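Local structure of acetaldehyde dehydrogenase (Acetylating) (Geobacillus thermoglucosidasius, 5J78) at residues A[247-252]-A[398-403]; A[262-267]-A[422-427]; A[279-284]-A[368-373]; A[351-356]-A[384-389]; A[392-397]-A[415-420]. The protein probably catalyses the NAD-dependent, coenzyme A-linked interconversion of acetaldehyde and acetyl-CoA. One frame throughout, in Å; residues are numbered along the deposited sequence.

Contact 1. Residues A[247-252]-A[398-403]; sequences YIHESA and IHAEDE
Tyr-247 and Ile-398 pair in parallel, their side chains lying side by side on one face of the sheet. With CG anti to the backbone N (chi1 178°), the tyrosine ring brings CD2 to 3.7 Å from Ile-398 CD1, while its hydroxyl bonds to Asp-282. Tyr-247 O takes the amide N of His-399 at 2.7 Å in a nearly straight bond. Ile-248 turns to the other face together with His-399, and helix 254-265 covers both. The amide N of His-249 continues the pairing, giving its hydrogen to His-399 O at 3.0 Å. Here two neighbouring strands of the parallel sheet, 244-248 and 395-399, reach their C-terminal ends, the first running into a type I turn from His-249 to Ala-252. The imidazole of His-249 approaches segment 398-403, with CE1 3.9 Å from Asp-402 CB, the ring and carboxylate planes being 72° apart. Ser-251 replaces backbone pairing with its side chain: OG accepts Glu-401 N at 3.1 Å and, weakly, Asp-402 N at 3.3 Å, just where Asp-402 N-caps helix 403-410. Ala-252, whose N closes the turn on His-249 O, sets CB 3.6 Å from His-399 O.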
# COMPACT_ATOMS: atom_id res chain seq x y z
N TYR A 247 -21.24 12.43 36.56
CA TYR A 247 -22.52 12.25 37.27
C TYR A 247 -22.51 13.02 38.58
O TYR A 247 -21.62 12.81 39.40
CB TYR A 247 -22.76 10.76 37.53
CG TYR A 247 -24.01 10.38 38.29
CD1 TYR A 247 -25.22 11.04 38.08
CD2 TYR A 247 -24.00 9.32 39.20
CE1 TYR A 247 -26.38 10.68 38.78
CE2 TYR A 247 -25.14 8.95 39.90
CZ TYR A 247 -26.33 9.63 39.68
OH TYR A 247 -27.46 9.26 40.37
N ILE A 248 -23.48 13.93 38.76
CA ILE A 248 -23.67 14.56 40.07
C ILE A 248 -24.89 13.91 40.70
O ILE A 248 -26.02 14.12 40.28
CB ILE A 248 -23.85 16.10 40.00
CG1 ILE A 248 -22.73 16.75 39.19
CG2 ILE A 248 -23.87 16.69 41.43
CD1 ILE A 248 -22.90 18.26 38.95
N HIS A 249 -24.63 13.08 41.70
CA HIS A 249 -25.67 12.35 42.42
C HIS A 249 -26.28 13.26 43.50
O HIS A 249 -25.60 14.15 44.01
CB HIS A 249 -25.06 11.09 43.04
CG HIS A 249 -25.98 10.33 43.93
ND1 HIS A 249 -25.79 10.27 45.30
CD2 HIS A 249 -27.06 9.56 43.66
CE1 HIS A 249 -26.74 9.52 45.83
NE2 HIS A 249 -27.51 9.07 44.86
N GLU A 250 -27.54 13.02 43.86
CA GLU A 250 -28.25 13.86 44.82
C GLU A 250 -27.52 14.00 46.15
O GLU A 250 -27.73 14.96 46.89
CB GLU A 250 -29.66 13.32 45.06
CG GLU A 250 -29.74 12.19 46.08
CD GLU A 250 -31.09 11.47 46.07
OE1 GLU A 250 -31.36 10.71 47.02
OE2 GLU A 250 -31.88 11.66 45.11
N SER A 251 -26.64 13.05 46.45
CA SER A 251 -25.88 13.08 47.70
C SER A 251 -24.68 14.03 47.67
O SER A 251 -24.00 14.18 48.68
CB SER A 251 -25.39 11.67 48.05
OG SER A 251 -24.49 11.18 47.07
N ALA A 252 -24.42 14.67 46.53
CA ALA A 252 -23.23 15.51 46.38
C ALA A 252 -23.26 16.81 47.17
O ALA A 252 -24.31 17.47 47.25
CB ALA A 252 -23.01 15.85 44.92
N ILE A 398 -17.63 11.06 38.85
CA ILE A 398 -18.85 11.09 39.65
C ILE A 398 -18.63 11.93 40.91
O ILE A 398 -17.56 11.86 41.52
CB ILE A 398 -19.32 9.66 40.06
CG1 ILE A 398 -20.48 9.74 41.06
CG2 ILE A 398 -18.16 8.85 40.65
CD1 ILE A 398 -21.16 8.39 41.33
N HIS A 399 -19.64 12.74 41.27
CA HIS A 399 -19.64 13.47 42.53
C HIS A 399 -20.74 12.96 43.44
O HIS A 399 -21.92 12.98 43.08
CB HIS A 399 -19.83 14.97 42.29
CG HIS A 399 -18.67 15.59 41.59
ND1 HIS A 399 -17.57 16.09 42.27
CD2 HIS A 399 -18.40 15.76 40.28
CE1 HIS A 399 -16.69 16.56 41.40
NE2 HIS A 399 -17.17 16.36 40.18
N ALA A 400 -20.35 12.52 44.64
CA ALA A 400 -21.29 11.81 45.51
C ALA A 400 -20.70 11.59 46.89
O ALA A 400 -19.49 11.52 47.04
CB ALA A 400 -21.68 10.48 44.87
N GLU A 401 -21.55 11.52 47.91
CA GLU A 401 -21.09 11.17 49.26
C GLU A 401 -21.63 9.81 49.70
O GLU A 401 -21.22 9.27 50.73
CB GLU A 401 -21.49 12.26 50.25
CG GLU A 401 -20.86 13.63 49.95
CD GLU A 401 -19.34 13.60 49.96
OE1 GLU A 401 -18.76 12.72 50.64
OE2 GLU A 401 -18.71 14.45 49.29
N ASP A 402 -22.52 9.25 48.90
CA ASP A 402 -23.09 7.94 49.15
C ASP A 402 -22.13 6.88 48.60
O ASP A 402 -22.09 6.65 47.39
CB ASP A 402 -24.47 7.84 48.50
CG ASP A 402 -25.22 6.58 48.90
OD1 ASP A 402 -24.58 5.54 49.17
OD2 ASP A 402 -26.47 6.62 48.91
N GLU A 403 -21.37 6.24 49.49
CA GLU A 403 -20.37 5.24 49.13
C GLU A 403 -20.91 4.06 48.32
O GLU A 403 -20.22 3.54 47.44
CB GLU A 403 -19.69 4.71 50.38
CG GLU A 403 -18.72 3.52 50.16
CD GLU A 403 -17.54 3.89 49.27
OE1 GLU A 403 -17.19 5.09 49.18
OE2 GLU A 403 -16.95 2.98 48.66

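Contact 2. Residues A[262-267]-A[422-427]; sequences IQSKTF and AGTTFG
Phe-426 and Ser-264 bury the most surface here, and Phe-267 joins them. The two phenylalanines form a T-shaped pair: the edge of Phe-426 is directed at the face of Phe-267, with planes at 80° and centroids 4.9 Å apart. Phe-426 CE1 stands over that face toward its rim, and CZ comes within 3.4 Å of Phe-267 CD1. On its other flank Phe-426 CE2 rests 3.8 Å from Ser-264 CA. An alanine in place of Phe-267 would remove the face that receives this edge and would probably open a gap beside Phe-426. Ser-264 bonds through its hydroxyl and its carbonyl. Ser-264 OG, swung anti to the backbone N (chi1 165°), accepts Thr-425 N at 2.8 Å in the first turn of helix 424-428 and also bonds to Glu-276. Ser-264 O receives Thr-425 OG1 at 2.9 Å from above the carbonyl plane. Gly-423, at the N-cap position, permits this approach: a CB there would run into Ser-264 CB, now 3.6 Å from Gly-423 CA. In what is probably the catalytic domain, Thr-424 OG1 bonds to Ala-274 O, beside the modified Cys-273; aldehyde dehydrogenases carry their nucleophilic cysteine in this loop. The C-terminal end of helix 254-265 thus meets the start of helix 424-428, with Thr-424 resting on strand 244-248, Phe-267 on helix 89-107, and Met-473 of the second subunit packing on Phe-426.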
# COMPACT_ATOMS: atom_id res chain seq x y z
N ILE A 262 -15.84 23.31 37.37
CA ILE A 262 -15.57 24.53 36.61
C ILE A 262 -14.07 24.76 36.55
O ILE A 262 -13.53 25.12 35.50
CB ILE A 262 -16.28 25.77 37.22
CG1 ILE A 262 -17.77 25.70 36.91
CG2 ILE A 262 -15.71 27.06 36.67
CD1 ILE A 262 -18.64 26.79 37.60
N GLN A 263 -13.38 24.53 37.65
CA GLN A 263 -11.93 24.68 37.64
C GLN A 263 -11.30 23.72 36.60
O GLN A 263 -10.39 24.11 35.86
CB GLN A 263 -11.34 24.42 39.03
CG GLN A 263 -9.88 24.85 39.12
CD GLN A 263 -9.21 24.46 40.43
OE1 GLN A 263 -9.79 23.77 41.28
NE2 GLN A 263 -7.96 24.88 40.59
N SER A 264 -11.78 22.49 36.57
CA SER A 264 -11.25 21.47 35.66
C SER A 264 -11.62 21.76 34.21
O SER A 264 -10.77 21.66 33.32
CB SER A 264 -11.76 20.08 36.07
OG SER A 264 -11.56 19.13 35.05
N LYS A 265 -12.89 22.10 33.98
CA LYS A 265 -13.41 22.30 32.62
C LYS A 265 -12.79 23.50 31.93
O LYS A 265 -12.48 23.45 30.74
CB LYS A 265 -14.93 22.45 32.66
CG LYS A 265 -15.59 22.81 31.34
CD LYS A 265 -15.20 21.86 30.23
CE LYS A 265 -16.19 21.89 29.13
NZ LYS A 265 -15.77 20.99 28.02
N THR A 266 -12.59 24.59 32.68
CA THR A 266 -12.09 25.81 32.08
C THR A 266 -10.56 25.87 32.10
O THR A 266 -9.97 26.83 31.62
CB THR A 266 -12.68 27.06 32.79
OG1 THR A 266 -12.21 27.13 34.15
CG2 THR A 266 -14.20 27.01 32.77
N PHE A 267 -9.92 24.85 32.66
CA PHE A 267 -8.47 24.85 32.72
C PHE A 267 -7.89 24.82 31.31
O PHE A 267 -8.22 23.96 30.49
CB PHE A 267 -7.95 23.67 33.55
CG PHE A 267 -6.45 23.63 33.70
CD1 PHE A 267 -5.82 24.36 34.70
CD2 PHE A 267 -5.67 22.84 32.86
CE1 PHE A 267 -4.42 24.32 34.86
CE2 PHE A 267 -4.28 22.80 33.00
CZ PHE A 267 -3.65 23.55 34.01
N ALA A 422 -13.50 14.82 42.30
CA ALA A 422 -12.40 15.66 41.85
C ALA A 422 -12.69 16.13 40.44
O ALA A 422 -13.59 15.62 39.77
CB ALA A 422 -11.06 14.91 41.92
N GLY A 423 -11.95 17.13 39.99
CA GLY A 423 -12.10 17.57 38.62
C GLY A 423 -11.46 16.50 37.75
O GLY A 423 -10.42 15.94 38.10
N THR A 424 -12.07 16.21 36.61
CA THR A 424 -11.60 15.08 35.83
C THR A 424 -10.32 15.44 35.08
O THR A 424 -9.50 14.55 34.82
CB THR A 424 -12.68 14.58 34.87
OG1 THR A 424 -13.13 15.65 34.02
CG2 THR A 424 -13.85 14.01 35.67
N THR A 425 -10.13 16.71 34.74
CA THR A 425 -8.87 17.13 34.13
C THR A 425 -7.72 16.75 35.04
O THR A 425 -6.79 16.04 34.64
CB THR A 425 -8.80 18.64 33.86
OG1 THR A 425 -9.71 18.97 32.81
CG2 THR A 425 -7.39 19.07 33.44
N PHE A 426 -7.81 17.20 36.28
CA PHE A 426 -6.72 17.04 37.24
C PHE A 426 -6.65 15.63 37.83
O PHE A 426 -5.57 15.14 38.18
CB PHE A 426 -6.86 18.08 38.35
CG PHE A 426 -6.97 19.48 37.85
CD1 PHE A 426 -6.04 19.99 36.95
CD2 PHE A 426 -8.03 20.30 38.25
CE1 PHE A 426 -6.16 21.29 36.46
CE2 PHE A 426 -8.15 21.60 37.77
CZ PHE A 426 -7.22 22.09 36.87
N GLY A 427 -7.81 14.98 37.93
CA GLY A 427 -7.83 13.60 38.38
C GLY A 427 -7.21 12.68 37.34
O GLY A 427 -6.35 11.86 37.64

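Contact 3. Residues A[279-284]-A[368-373]; sequences LLVDES and LAFYIV. Unlike the reference sequence in segment 368-373: Ile-372 (reference Thr).
This is a parallel strand pairing inside the seven-stranded sheet, where Leu-279 to Asp-282 run beside Phe-370 to Val-373, the axes of segments 279-282 and 368-373 being 31° apart. Five backbone bonds zip the pair together. Leu-279 N gives to Ala-369 O at 2.8 Å, and its carbonyl O takes Tyr-371 N at 2.7 Å; Val-281 repeats the pattern with Tyr-371 O and Val-373 N, and Glu-283 N ends it on Val-373 O. Leu-279 thus bonds to Ala-369 and Tyr-371, the residues flanking its partner Phe-370, as in regular parallel pairing. Such a parallel sheet flanked by helices is consistent with the alpha/beta catalytic domain of aldehyde dehydrogenases, and both of its faces are packed here. One carries Leu-279, Val-281, Phe-370 and Ile-372. Phe-370 has CG anti to its backbone N (chi1 -170°), which sends the ring obliquely across to the neighbouring strand, CE2 lying 3.7 Å from Val-281 CG2; helix 286-295 closes over both. Further back, Leu-279 crosses Leu-368 at about a right angle, CG to CD2 at 3.8 Å. The other face carries Leu-280, Tyr-371, Asp-282 and Val-373. Leu-280 runs alongside Tyr-371, Leu-280 CD2 being 3.9 Å from Tyr-371 CD1, and the tyrosine ring also turns its edge to Leu-279 O. Helix 376-388 lies over this side, touching Leu-280, Tyr-371 and Val-373. Asp-282 OD1 approaches Val-373 CG2 to 3.7 Å, while its OD2 takes Glu-250 N.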
# COMPACT_ATOMS: atom_id res chain seq x y z
N LEU A 279 -22.45 16.93 31.88
CA LEU A 279 -22.86 16.66 33.25
C LEU A 279 -24.16 15.89 33.20
O LEU A 279 -25.04 16.20 32.40
CB LEU A 279 -23.03 17.93 34.07
CG LEU A 279 -21.82 18.85 34.20
CD1 LEU A 279 -22.22 20.02 35.11
CD2 LEU A 279 -20.63 18.10 34.76
N LEU A 280 -24.27 14.88 34.06
CA LEU A 280 -25.50 14.11 34.23
C LEU A 280 -25.98 14.40 35.65
O LEU A 280 -25.24 14.14 36.61
CB LEU A 280 -25.24 12.61 34.03
CG LEU A 280 -24.21 12.25 32.96
CD1 LEU A 280 -23.98 10.75 33.00
CD2 LEU A 280 -24.64 12.68 31.56
N VAL A 281 -27.17 14.98 35.79
CA VAL A 281 -27.59 15.51 37.09
C VAL A 281 -28.94 14.95 37.56
O VAL A 281 -29.91 14.90 36.80
CB VAL A 281 -27.65 17.06 37.04
CG1 VAL A 281 -28.02 17.64 38.40
CG2 VAL A 281 -26.31 17.60 36.60
N ASP A 282 -28.96 14.51 38.81
CA ASP A 282 -30.17 13.96 39.42
C ASP A 282 -31.22 15.07 39.41
O ASP A 282 -30.93 16.20 39.77
CB ASP A 282 -29.91 13.47 40.85
CG ASP A 282 -29.51 12.00 40.93
OD1 ASP A 282 -29.64 11.27 39.92
OD2 ASP A 282 -29.08 11.58 42.02
N GLU A 283 -32.42 14.74 38.96
CA GLU A 283 -33.48 15.71 38.83
C GLU A 283 -33.72 16.38 40.16
O GLU A 283 -33.90 17.59 40.23
CB GLU A 283 -34.75 15.04 38.33
CG GLU A 283 -35.72 16.01 37.67
CD GLU A 283 -37.01 15.35 37.23
OE1 GLU A 283 -37.37 14.31 37.83
OE2 GLU A 283 -37.65 15.86 36.29
N SER A 284 -33.66 15.60 41.23
CA SER A 284 -33.94 16.10 42.56
C SER A 284 -33.07 17.28 43.00
O SER A 284 -33.44 17.99 43.93
CB SER A 284 -33.80 14.97 43.57
OG SER A 284 -32.51 14.41 43.53
N LEU A 368 -20.12 22.84 27.89
CA LEU A 368 -20.51 21.71 28.70
C LEU A 368 -21.96 21.37 28.38
O LEU A 368 -22.82 22.26 28.41
CB LEU A 368 -20.33 22.06 30.18
CG LEU A 368 -20.20 20.97 31.21
CD1 LEU A 368 -19.12 19.94 30.85
CD2 LEU A 368 -19.89 21.61 32.55
N ALA A 369 -22.25 20.11 28.05
CA ALA A 369 -23.64 19.65 27.94
C ALA A 369 -24.20 19.36 29.33
O ALA A 369 -23.46 19.01 30.24
CB ALA A 369 -23.75 18.42 27.06
N PHE A 370 -25.52 19.49 29.47
CA PHE A 370 -26.20 19.32 30.75
C PHE A 370 -27.39 18.38 30.62
O PHE A 370 -28.40 18.74 29.99
CB PHE A 370 -26.66 20.68 31.29
CG PHE A 370 -27.15 20.66 32.71
CD1 PHE A 370 -28.47 20.36 33.01
CD2 PHE A 370 -26.30 20.96 33.74
CE1 PHE A 370 -28.91 20.35 34.32
CE2 PHE A 370 -26.74 20.96 35.06
CZ PHE A 370 -28.05 20.65 35.34
N TYR A 371 -27.29 17.19 31.20
CA TYR A 371 -28.33 16.17 31.10
C TYR A 371 -28.98 15.96 32.44
O TYR A 371 -28.29 15.81 33.46
CB TYR A 371 -27.79 14.83 30.58
CG TYR A 371 -27.28 14.83 29.16
CD1 TYR A 371 -25.98 15.21 28.87
CD2 TYR A 371 -28.09 14.39 28.12
CE1 TYR A 371 -25.50 15.19 27.56
CE2 TYR A 371 -27.62 14.36 26.82
CZ TYR A 371 -26.32 14.76 26.54
OH TYR A 371 -25.86 14.75 25.24
N ILE A 372 -30.31 15.92 32.42
CA ILE A 372 -31.12 15.59 33.60
C ILE A 372 -31.40 14.09 33.64
O ILE A 372 -31.80 13.52 32.63
CB ILE A 372 -32.49 16.31 33.59
CG1 ILE A 372 -32.43 17.67 32.88
CG2 ILE A 372 -33.04 16.44 35.02
CD1 ILE A 372 -31.66 18.67 33.60
N VAL A 373 -31.22 13.47 34.79
CA VAL A 373 -31.47 12.04 34.91
C VAL A 373 -32.25 11.79 36.18
O VAL A 373 -32.20 12.60 37.10
CB VAL A 373 -30.17 11.21 34.93
CG1 VAL A 373 -29.32 11.55 33.71
CG2 VAL A 373 -29.38 11.43 36.22

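Contact 4. Residues A[351-356]-A[384-389]; sequences TEVGKE and QKLLEV
Val-353 pushes both methyl groups against the last turn of helix 376-388. Val-353 CG1, anti to the backbone N (chi1 180°), does most of the touching: it lies 3.5 Å from Val-389 CG2, 3.8 Å from Leu-386 CD2 and 3.6 Å from the carbonyl O of Lys-385. Val-353 CG2 adds a second contact to Leu-386 CD2 at 3.9 Å, so the leucine branch, crossing the valine at about a right angle, is met by both methyls. An alanine here would withdraw both methyls and is likely to leave a gap between Leu-386 and Val-389, with the loop held less closely to the helix. Beyond Val-353, the chain of Lys-355 runs antiparallel to the side chain of Val-389, alongside it: Lys-355 CD is 3.7 Å from Val-389 CG1, and its NZ comes to 3.6 Å from Glu-388 O near the helix end. Gly-354 bridges these two side chains in a backbone shape (phi 160°, psi 160°) that a CB would jam against the preceding carbonyl. In the next shell, Tyr-371 OH holds Glu-352 O and Ser-360 OG receives Gly-354 N, which fixes the loop on both sides of Val-353, while Asn-243 ND2 bonds to Leu-386 O. Leu-386 also rests on Ala-278, Pro-245 and Leu-280 of the sheet. The arrangement is that of an alpha/beta fold in which the loop leaving strand 345-349 lies against the C-terminal end of a helix on the parallel sheet.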
# COMPACT_ATOMS: atom_id res chain seq x y z
N THR A 351 -30.71 16.48 25.65
CA THR A 351 -31.33 15.18 25.92
C THR A 351 -30.80 14.08 25.00
O THR A 351 -30.85 12.91 25.37
CB THR A 351 -32.87 15.25 25.78
OG1 THR A 351 -33.22 15.55 24.42
CG2 THR A 351 -33.45 16.31 26.71
N GLU A 352 -30.29 14.45 23.83
CA GLU A 352 -29.80 13.49 22.84
C GLU A 352 -28.27 13.32 22.82
O GLU A 352 -27.51 14.22 23.19
CB GLU A 352 -30.28 13.89 21.44
CG GLU A 352 -31.79 13.81 21.24
CD GLU A 352 -32.39 12.52 21.79
OE1 GLU A 352 -32.07 11.43 21.25
OE2 GLU A 352 -33.18 12.61 22.76
N VAL A 353 -27.83 12.14 22.36
CA VAL A 353 -26.41 11.78 22.25
C VAL A 353 -26.10 11.23 20.87
O VAL A 353 -26.81 10.36 20.37
CB VAL A 353 -26.04 10.73 23.32
CG1 VAL A 353 -24.53 10.34 23.23
CG2 VAL A 353 -26.39 11.24 24.72
N GLY A 354 -25.04 11.72 20.23
CA GLY A 354 -24.68 11.22 18.92
C GLY A 354 -23.80 12.20 18.19
O GLY A 354 -23.80 13.38 18.52
N LYS A 355 -23.07 11.71 17.20
CA LYS A 355 -22.12 12.53 16.45
C LYS A 355 -22.82 13.72 15.80
O LYS A 355 -22.19 14.71 15.46
CB LYS A 355 -21.41 11.71 15.35
CG LYS A 355 -21.06 10.26 15.69
CD LYS A 355 -19.72 10.13 16.38
CE LYS A 355 -19.60 8.74 17.01
NZ LYS A 355 -18.31 8.53 17.74
N GLU A 356 -24.14 13.60 15.63
CA GLU A 356 -24.91 14.61 14.93
C GLU A 356 -25.56 15.59 15.90
O GLU A 356 -26.29 16.48 15.48
CB GLU A 356 -25.98 13.95 14.05
CG GLU A 356 -27.19 13.33 14.79
CD GLU A 356 -26.91 11.98 15.44
OE1 GLU A 356 -25.74 11.69 15.82
OE2 GLU A 356 -27.86 11.18 15.57
N GLN A 384 -22.71 5.65 29.31
CA GLN A 384 -22.26 4.62 28.38
C GLN A 384 -22.38 5.13 26.95
O GLN A 384 -21.44 4.99 26.15
CB GLN A 384 -23.06 3.32 28.59
CG GLN A 384 -22.73 2.22 27.60
CD GLN A 384 -21.30 1.74 27.73
OE1 GLN A 384 -20.69 1.83 28.80
NE2 GLN A 384 -20.77 1.22 26.64
N LYS A 385 -23.50 5.78 26.63
CA LYS A 385 -23.72 6.34 25.29
C LYS A 385 -22.76 7.48 24.92
O LYS A 385 -22.33 7.60 23.77
CB LYS A 385 -25.15 6.86 25.17
CG LYS A 385 -26.23 5.79 25.03
CD LYS A 385 -27.48 6.40 24.39
CE LYS A 385 -28.68 5.47 24.43
NZ LYS A 385 -29.28 5.40 25.79
N LEU A 386 -22.47 8.35 25.88
CA LEU A 386 -21.51 9.43 25.67
C LEU A 386 -20.09 8.89 25.40
O LEU A 386 -19.40 9.38 24.52
CB LEU A 386 -21.54 10.37 26.88
CG LEU A 386 -22.87 11.14 26.94
CD1 LEU A 386 -23.24 11.59 28.34
CD2 LEU A 386 -22.84 12.32 26.00
N LEU A 387 -19.68 7.87 26.15
CA LEU A 387 -18.35 7.28 25.94
C LEU A 387 -18.26 6.69 24.54
O LEU A 387 -17.23 6.81 23.89
CB LEU A 387 -18.08 6.22 26.99
CG LEU A 387 -17.89 6.80 28.38
CD1 LEU A 387 -17.85 5.68 29.37
CD2 LEU A 387 -16.63 7.68 28.49
N GLU A 388 -19.35 6.11 24.06
CA GLU A 388 -19.37 5.54 22.73
C GLU A 388 -19.24 6.60 21.63
O GLU A 388 -18.82 6.29 20.52
CB GLU A 388 -20.64 4.71 22.55
CG GLU A 388 -20.59 3.49 23.45
CD GLU A 388 -21.87 2.67 23.49
OE1 GLU A 388 -22.95 3.21 23.18
OE2 GLU A 388 -21.77 1.47 23.86
N VAL A 389 -19.55 7.86 21.94
CA VAL A 389 -19.25 8.96 21.00
C VAL A 389 -17.82 9.50 21.21
O VAL A 389 -17.63 10.68 21.46
CB VAL A 389 -20.27 10.15 21.14
CG1 VAL A 389 -20.16 11.08 19.94
CG2 VAL A 389 -21.68 9.64 21.24

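Contact 5. Residues A[392-397]-A[415-420]; sequences LGHTVG and AGRIVV. With ACT (acetate ion), chain E.
Strands 395-399 and 415-420, the two strands of a beta-alpha-beta unit whose helix is 403-410, meet here through Gly-393 to Gly-397 and Ala-415 to Val-419. Backbone hydrogen bonds of parallel pairing join them: Val-396 N gives to Arg-417 O at 3.1 Å, and Val-396 O takes Val-419 N at 2.9 Å. At the start of the pair the chain turns a corner at His-394, whose carbonyl O is gripped by three nitrogens of Arg-417. Arg-417 N reaches His-394 O at 3.2 Å, and its side chain, bent at chi2 and chi3, presents NE and NH2 side-on to His-394 O at 3.0 and 2.9 Å. Gly-442 O and Asn-454 OD1 hold the guanidinium from outside. Gly-416 N bonds to Gly-393 O at 2.9 Å from above the carbonyl plane. The His-394 imidazole shares a bond of 2.8 Å between ND1 and Thr-395 OG1, and its NE2 bonds weakly to an acetate ion, probably from the crystallisation liquor. On one face Val-396 flanks Ile-418, CG2 to CG2 at 3.8 Å. Arg-417 to Val-420 pair in turn with the second subunit, so this edge of the parallel alpha/beta sheet, probably of the catalytic domain, is continued by a strand of that subunit.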
# COMPACT_ATOMS: atom_id res chain seq x y z
N LEU A 392 -14.33 6.11 24.74
CA LEU A 392 -14.15 4.79 25.37
C LEU A 392 -12.73 4.54 25.90
O LEU A 392 -11.73 4.80 25.23
CB LEU A 392 -14.52 3.67 24.40
CG LEU A 392 -16.03 3.51 24.14
CD1 LEU A 392 -16.24 2.60 22.93
CD2 LEU A 392 -16.76 2.98 25.35
N GLY A 393 -12.68 4.02 27.12
CA GLY A 393 -11.43 3.67 27.76
C GLY A 393 -10.75 4.84 28.44
O GLY A 393 -9.76 4.63 29.12
N HIS A 394 -11.27 6.06 28.29
CA HIS A 394 -10.51 7.22 28.77
C HIS A 394 -10.81 7.55 30.23
O HIS A 394 -10.17 6.97 31.12
CB HIS A 394 -10.75 8.41 27.85
CG HIS A 394 -9.68 9.45 27.94
ND1 HIS A 394 -9.43 10.16 29.08
CD2 HIS A 394 -8.77 9.86 27.02
CE1 HIS A 394 -8.43 11.00 28.87
NE2 HIS A 394 -8.01 10.83 27.63
N THR A 395 -11.78 8.43 30.48
CA THR A 395 -12.06 8.92 31.83
C THR A 395 -13.55 9.14 32.05
O THR A 395 -14.27 9.54 31.14
CB THR A 395 -11.33 10.23 32.09
OG1 THR A 395 -9.95 10.06 31.79
CG2 THR A 395 -11.46 10.68 33.53
N VAL A 396 -14.01 8.82 33.26
CA VAL A 396 -15.33 9.26 33.73
C VAL A 396 -15.20 9.91 35.11
O VAL A 396 -14.18 9.76 35.79
CB VAL A 396 -16.35 8.08 33.85
CG1 VAL A 396 -16.69 7.52 32.48
CG2 VAL A 396 -15.83 7.01 34.75
N GLY A 397 -16.25 10.62 35.51
CA GLY A 397 -16.32 11.21 36.84
C GLY A 397 -17.66 11.00 37.53
O GLY A 397 -18.70 10.78 36.88
N ALA A 415 -13.58 2.90 31.44
CA ALA A 415 -12.65 4.01 31.49
C ALA A 415 -11.47 3.61 32.36
O ALA A 415 -11.66 3.01 33.42
CB ALA A 415 -13.35 5.30 32.05
N GLY A 416 -10.26 3.92 31.93
CA GLY A 416 -9.09 3.61 32.72
C GLY A 416 -8.93 4.46 33.97
O GLY A 416 -8.29 4.05 34.95
N ARG A 417 -9.48 5.67 33.92
CA ARG A 417 -9.47 6.61 35.05
C ARG A 417 -10.91 6.89 35.46
O ARG A 417 -11.64 7.49 34.70
CB ARG A 417 -8.78 7.93 34.67
CG ARG A 417 -7.24 7.87 34.52
CD ARG A 417 -6.81 8.42 33.20
NE ARG A 417 -7.41 7.63 32.13
CZ ARG A 417 -6.82 6.60 31.52
NH1 ARG A 417 -5.56 6.27 31.79
NH2 ARG A 417 -7.49 5.94 30.60
N ILE A 418 -11.29 6.46 36.67
CA ILE A 418 -12.65 6.62 37.16
C ILE A 418 -12.56 7.55 38.38
O ILE A 418 -12.20 7.14 39.49
CB ILE A 418 -13.30 5.26 37.50
CG1 ILE A 418 -13.41 4.40 36.24
CG2 ILE A 418 -14.71 5.46 38.06
CD1 ILE A 418 -13.78 2.93 36.48
N VAL A 419 -12.83 8.83 38.13
CA VAL A 419 -12.47 9.89 39.08
C VAL A 419 -13.64 10.19 40.02
O VAL A 419 -14.75 10.46 39.57
CB VAL A 419 -12.05 11.20 38.34
CG1 VAL A 419 -11.70 12.31 39.31
CG2 VAL A 419 -10.85 10.93 37.43
N VAL A 420 -13.40 10.12 41.33
CA VAL A 420 -14.43 10.38 42.33
C VAL A 420 -14.13 11.67 43.09
O VAL A 420 -13.05 11.84 43.68
CB VAL A 420 -14.56 9.20 43.34
CG1 VAL A 420 -15.74 9.44 44.29
CG2 VAL A 420 -14.76 7.89 42.60
C ACT E . -5.00 13.62 28.60
O ACT E . -5.24 12.64 27.86
OXT ACT E . -5.98 14.04 29.26
CH3 ACT E . -3.63 14.22 28.69

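Overall arrangement
Contacts 1, 3 and 5 are three pairings in the same parallel sheet, whose strands run 367-373, 276-282, 244-248, 395-399 and 415-420 across it. Contact 1 shares strand 395-399 with contact 5 (centres about 16 Å apart) and lies beside contact 3 (about 12 Å). Contact 2 adds helices 254-265 and 424-428, its centre about 17 Å from that of contact 1, and contact 4 adds the end of helix 376-388, about 14 Å from contact 3. Along the chain, contacts 3 and 4 are nested inside the loops closed by contacts 1 and 2, while contacts 1 and 5 alternate. Distant stretches are thereby knitted into what is probably the catalytic domain, and contacts 2 and 5 carry it to the second subunit.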